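Uncharacterized protein (Bacillus cereus, PDB 5F2H) is of unknown function but probably acts as a hydrolase of the alpha/beta hydrolase superfamily and carries an additional helical N-terminal domain. Local coordinates at residues B[28-33]-B[53-58]; B[254-259]-B[283-288]. All coordinates share one frame; numbering follows the deposited sequence.

The two contacts sit in different parts of an elongated chain, with their centres about 69 Å apart and their nearest atoms about 44 Å apart, on opposite sides of the chain's centre. Interaction 1 comes first along the sequence and pairs helices 26-37 and 44-58 of the helical N-terminal region. Interaction 2 follows in series, once that first contact has closed, and pairs strands 254-260 and 284-289 at one edge of the six-stranded parallel sheet of the hydrolase-like region. They share no helix, strand or sheet. Each therefore reports on its own unit: helix-on-helix packing in one, parallel sheet pairing in the other.

Interaction 1 of 2, residues B[28-33]-B[53-58]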
# COMPACT_ATOMS: atom_id res chain seq x y z
N GLU B 28 13.84 -47.83 -13.90
CA GLU B 28 14.45 -46.60 -14.35
C GLU B 28 13.96 -45.44 -13.52
O GLU B 28 14.74 -44.56 -13.14
CB GLU B 28 14.17 -46.36 -15.84
CG GLU B 28 14.73 -47.43 -16.78
CD GLU B 28 14.09 -48.80 -16.58
OE1 GLU B 28 13.03 -48.89 -15.92
OE2 GLU B 28 14.63 -49.80 -17.11
N ALA B 29 12.67 -45.45 -13.22
CA ALA B 29 12.05 -44.41 -12.42
C ALA B 29 12.65 -44.42 -11.01
O ALA B 29 12.83 -43.36 -10.40
CB ALA B 29 10.54 -44.58 -12.38
N TYR B 30 12.92 -45.62 -10.49
CA TYR B 30 13.53 -45.78 -9.17
C TYR B 30 14.93 -45.18 -9.24
O TYR B 30 15.35 -44.41 -8.37
CB TYR B 30 13.60 -47.26 -8.78
CG TYR B 30 14.45 -47.49 -7.55
CD1 TYR B 30 13.90 -47.46 -6.29
CD2 TYR B 30 15.83 -47.68 -7.67
CE1 TYR B 30 14.69 -47.62 -5.17
CE2 TYR B 30 16.62 -47.86 -6.56
CZ TYR B 30 16.05 -47.82 -5.31
OH TYR B 30 16.83 -47.99 -4.21
N THR B 31 15.65 -45.55 -10.28
CA THR B 31 16.97 -45.02 -10.50
C THR B 31 16.89 -43.50 -10.64
O THR B 31 17.76 -42.80 -10.14
CB THR B 31 17.60 -45.61 -11.77
OG1 THR B 31 17.82 -47.02 -11.60
CG2 THR B 31 18.93 -44.95 -12.06
N TYR B 32 15.85 -42.98 -11.29
CA TYR B 32 15.74 -41.53 -11.48
C TYR B 32 15.64 -40.77 -10.17
O TYR B 32 16.44 -39.87 -9.88
CB TYR B 32 14.54 -41.14 -12.37
CG TYR B 32 14.43 -39.63 -12.64
CD1 TYR B 32 13.76 -38.77 -11.76
CD2 TYR B 32 15.01 -39.06 -13.77
CE1 TYR B 32 13.66 -37.41 -12.00
CE2 TYR B 32 14.92 -37.69 -14.02
CZ TYR B 32 14.26 -36.87 -13.13
OH TYR B 32 14.18 -35.51 -13.37
N ILE B 33 14.64 -41.14 -9.37
CA ILE B 33 14.42 -40.48 -8.09
C ILE B 33 15.61 -40.62 -7.15
O ILE B 33 15.85 -39.71 -6.35
CB ILE B 33 13.13 -40.98 -7.40
CG1 ILE B 33 12.74 -40.04 -6.25
CG2 ILE B 33 13.27 -42.41 -6.95
CD1 ILE B 33 11.39 -40.36 -5.64
N ALA B 53 8.22 -47.97 -3.07
CA ALA B 53 7.16 -48.48 -3.95
C ALA B 53 7.79 -48.82 -5.30
O ALA B 53 7.55 -49.90 -5.86
CB ALA B 53 6.07 -47.44 -4.11
N LEU B 54 8.65 -47.93 -5.80
CA LEU B 54 9.31 -48.20 -7.09
C LEU B 54 10.27 -49.38 -6.99
O LEU B 54 10.34 -50.23 -7.89
CB LEU B 54 9.98 -46.95 -7.62
CG LEU B 54 8.97 -45.83 -7.95
CD1 LEU B 54 9.67 -44.54 -8.37
CD2 LEU B 54 8.00 -46.27 -9.04
N ALA B 55 10.94 -49.48 -5.84
CA ALA B 55 11.87 -50.56 -5.60
C ALA B 55 11.14 -51.87 -5.67
O ALA B 55 11.49 -52.76 -6.45
CB ALA B 55 12.54 -50.42 -4.25
N SER B 56 10.08 -51.98 -4.86
CA SER B 56 9.27 -53.20 -4.80
C SER B 56 8.67 -53.54 -6.16
O SER B 56 8.74 -54.68 -6.60
CB SER B 56 8.18 -53.08 -3.76
OG SER B 56 7.45 -54.30 -3.68
N ALA B 57 8.14 -52.54 -6.84
CA ALA B 57 7.56 -52.78 -8.16
C ALA B 57 8.62 -53.31 -9.13
O ALA B 57 8.40 -54.31 -9.80
CB ALA B 57 6.97 -51.50 -8.69
N ALA B 58 9.77 -52.64 -9.18
CA ALA B 58 10.85 -53.07 -10.06
C ALA B 58 11.37 -54.49 -9.78
O ALA B 58 11.97 -55.12 -10.66
CB ALA B 58 12.01 -52.08 -9.99
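Helices 26-37 and 44-58 pack side by side as an antiparallel pair in the N-terminal helical region, which is probably related to TPR-like helical domains, and Y30 meets L54 and A55 where they touch. The short helical segments run at 152° to each other and their axes approach to 8.8 Å, with the alanines A29 and A55 at the interface. No hydrogen bond crosses between the segments; apolar contacts carry the pairing.

At the closest backbone point Y30 faces L54, and their CB atoms meet at 3.8 Å. With CG anti to its backbone N (chi1 169°), the Y30 ring reaches across to the other helix, and its CD1 comes 3.6 Å from the backbone N of A55. The ring meets this bit of main chain obliquely, alongside the carbonyl carbon of L54.

L54 answers from the other side. Its CG lies beside the backbone N (chi1 -64°), and the CD1 branch reaches to the first helix, where it touches A29 at both backbone and side chain: CD1 of L54 is 3.9 Å from O of A29 and 4.1 Å from its CB. One helical turn on, CG2 of I33 completes the patch, 4.4 Å from that same CD1.

Helix 10-23 touches this patch through T17, against I33, and Y21, against L54, while A64 of helix 61-74 touches A55. A55 also meets the Y30 ring with its methyl group: CE1 of Y30 lies 3.6 Å from CB of A55.

Interaction 2 of 2, residues B[254-259]-B[283-288]; sequences KGYVVC and EHEFKV
Strands 254-260 and 284-289 run parallel, their short axes 3° apart and 4.7 Å from each other at closest approach, and five backbone hydrogen bonds join G255, V257 and C259 to E283, E285 and K287. Each of E285 and K287 gives its N-H to one residue of the first strand and accepts an N-H from another with its O. The bond from E285 N to G255 O is 2.8 Å, while that from V257 N to E285 O is straighter, with 162° at the hydrogen. Alpha hydrogens add weaker contacts, such as CA of V288 to O of C259 at 3.2 Å.

On the face bearing V257, F286 and C259, the F286 side chain leans toward the first strand and forward along it, with chi1 at 174° turning the ring to the carbonyl side. The ring turns an edge to that strand: CD1 lies 3.4 Å from O of V257, and CE1 lies 4.1 Å from CB of C259. CD1 also makes an apolar contact with CG1 of V257, at 3.9 Å. Helix 267-279 covers this face, with T270 against V257 and F267 against C259.

The other face carries Y256, E285 and K287. O of E285 stands over one face of the Y256 ring, offset toward its rim, and the Y256 hydroxyl, near CD of K287, is hydrogen-bonded to E306 of helix 300-313. At the start of the pairing, K254 and the loop residue E283 lie side by side, CE of K254 3.5 Å from OE1 of E283; the ammonium group itself bonds S315, and K254 makes a cation-pi contact with Y310.

Linked through helix 267-279, the two strands form a beta-alpha-beta crossover, the repeating unit of the parallel sheet in an alpha/beta hydrolase fold, here with strand 284-289 at one edge of the sheet.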
# COMPACT_ATOMS: atom_id res chain seq x y z
N LYS B 254 12.75 13.33 -8.92
CA LYS B 254 11.87 13.95 -9.92
C LYS B 254 11.17 15.18 -9.33
O LYS B 254 10.78 15.18 -8.17
CB LYS B 254 10.85 12.95 -10.45
CG LYS B 254 11.47 11.74 -11.14
CD LYS B 254 10.41 10.83 -11.75
CE LYS B 254 11.04 9.59 -12.38
NZ LYS B 254 10.02 8.69 -13.00
N GLY B 255 11.02 16.22 -10.13
CA GLY B 255 10.39 17.46 -9.67
C GLY B 255 9.20 17.88 -10.50
O GLY B 255 9.20 17.76 -11.73
N TYR B 256 8.15 18.33 -9.83
CA TYR B 256 6.95 18.77 -10.51
C TYR B 256 6.76 20.16 -9.94
O TYR B 256 6.58 20.31 -8.73
CB TYR B 256 5.77 17.87 -10.17
CG TYR B 256 4.57 18.04 -11.09
CD1 TYR B 256 3.67 19.09 -10.91
CD2 TYR B 256 4.31 17.12 -12.10
CE1 TYR B 256 2.56 19.23 -11.74
CE2 TYR B 256 3.20 17.25 -12.92
CZ TYR B 256 2.34 18.30 -12.73
OH TYR B 256 1.25 18.43 -13.56
N VAL B 257 6.92 21.17 -10.78
CA VAL B 257 6.78 22.56 -10.37
C VAL B 257 5.62 23.20 -11.11
O VAL B 257 5.45 22.98 -12.32
CB VAL B 257 8.07 23.34 -10.64
CG1 VAL B 257 7.90 24.80 -10.27
CG2 VAL B 257 9.23 22.70 -9.89
N VAL B 258 4.85 24.01 -10.40
CA VAL B 258 3.72 24.67 -10.97
C VAL B 258 3.75 26.10 -10.55
O VAL B 258 4.08 26.39 -9.41
CB VAL B 258 2.40 24.04 -10.43
CG1 VAL B 258 1.18 24.76 -10.99
CG2 VAL B 258 2.32 22.54 -10.74
N CYS B 259 3.38 27.00 -11.44
CA CYS B 259 3.31 28.41 -11.11
C CYS B 259 2.44 29.12 -12.12
O CYS B 259 2.37 28.73 -13.30
CB CYS B 259 4.67 29.07 -11.09
SG CYS B 259 4.58 30.81 -10.64
N GLU B 283 15.46 15.20 -14.08
CA GLU B 283 14.14 14.83 -14.61
C GLU B 283 13.08 15.66 -13.85
O GLU B 283 13.02 15.65 -12.62
CB GLU B 283 13.90 13.31 -14.53
CG GLU B 283 12.84 12.82 -15.51
CD GLU B 283 12.67 11.31 -15.52
OE1 GLU B 283 13.41 10.62 -14.78
OE2 GLU B 283 11.81 10.81 -16.29
N HIS B 284 12.28 16.44 -14.57
CA HIS B 284 11.26 17.25 -13.93
C HIS B 284 10.20 17.66 -14.93
O HIS B 284 10.26 17.29 -16.10
CB HIS B 284 11.87 18.52 -13.34
CG HIS B 284 12.29 19.52 -14.37
ND1 HIS B 284 13.56 19.55 -14.90
CD2 HIS B 284 11.61 20.52 -14.97
CE1 HIS B 284 13.65 20.54 -15.78
NE2 HIS B 284 12.47 21.14 -15.85
N GLU B 285 9.23 18.45 -14.47
CA GLU B 285 8.17 18.93 -15.33
C GLU B 285 7.56 20.22 -14.77
O GLU B 285 7.00 20.23 -13.68
CB GLU B 285 7.12 17.84 -15.53
CG GLU B 285 5.99 18.24 -16.45
CD GLU B 285 5.09 17.08 -16.80
OE1 GLU B 285 5.59 15.93 -16.81
OE2 GLU B 285 3.90 17.32 -17.10
N PHE B 286 7.70 21.30 -15.53
CA PHE B 286 7.18 22.61 -15.14
C PHE B 286 5.90 22.91 -15.85
O PHE B 286 5.77 22.68 -17.06
CB PHE B 286 8.23 23.68 -15.43
CG PHE B 286 7.75 25.08 -15.20
CD1 PHE B 286 7.16 25.45 -14.00
CD2 PHE B 286 8.08 26.08 -16.11
CE1 PHE B 286 6.77 26.76 -13.76
CE2 PHE B 286 7.72 27.40 -15.87
CZ PHE B 286 7.06 27.74 -14.70
N LYS B 287 4.93 23.42 -15.10
CA LYS B 287 3.65 23.72 -15.67
C LYS B 287 3.20 25.11 -15.30
O LYS B 287 3.02 25.44 -14.13
CB LYS B 287 2.65 22.65 -15.25
CG LYS B 287 1.32 22.77 -15.97
CD LYS B 287 0.45 21.54 -15.77
CE LYS B 287 -0.84 21.66 -16.56
NZ LYS B 287 -0.62 21.88 -18.01
N VAL B 288 3.02 25.93 -16.32
CA VAL B 288 2.57 27.29 -16.12
C VAL B 288 1.06 27.29 -16.31
O VAL B 288 0.56 26.78 -17.31
CB VAL B 288 3.20 28.22 -17.17
CG1 VAL B 288 2.66 29.64 -17.01
CG2 VAL B 288 4.71 28.19 -17.05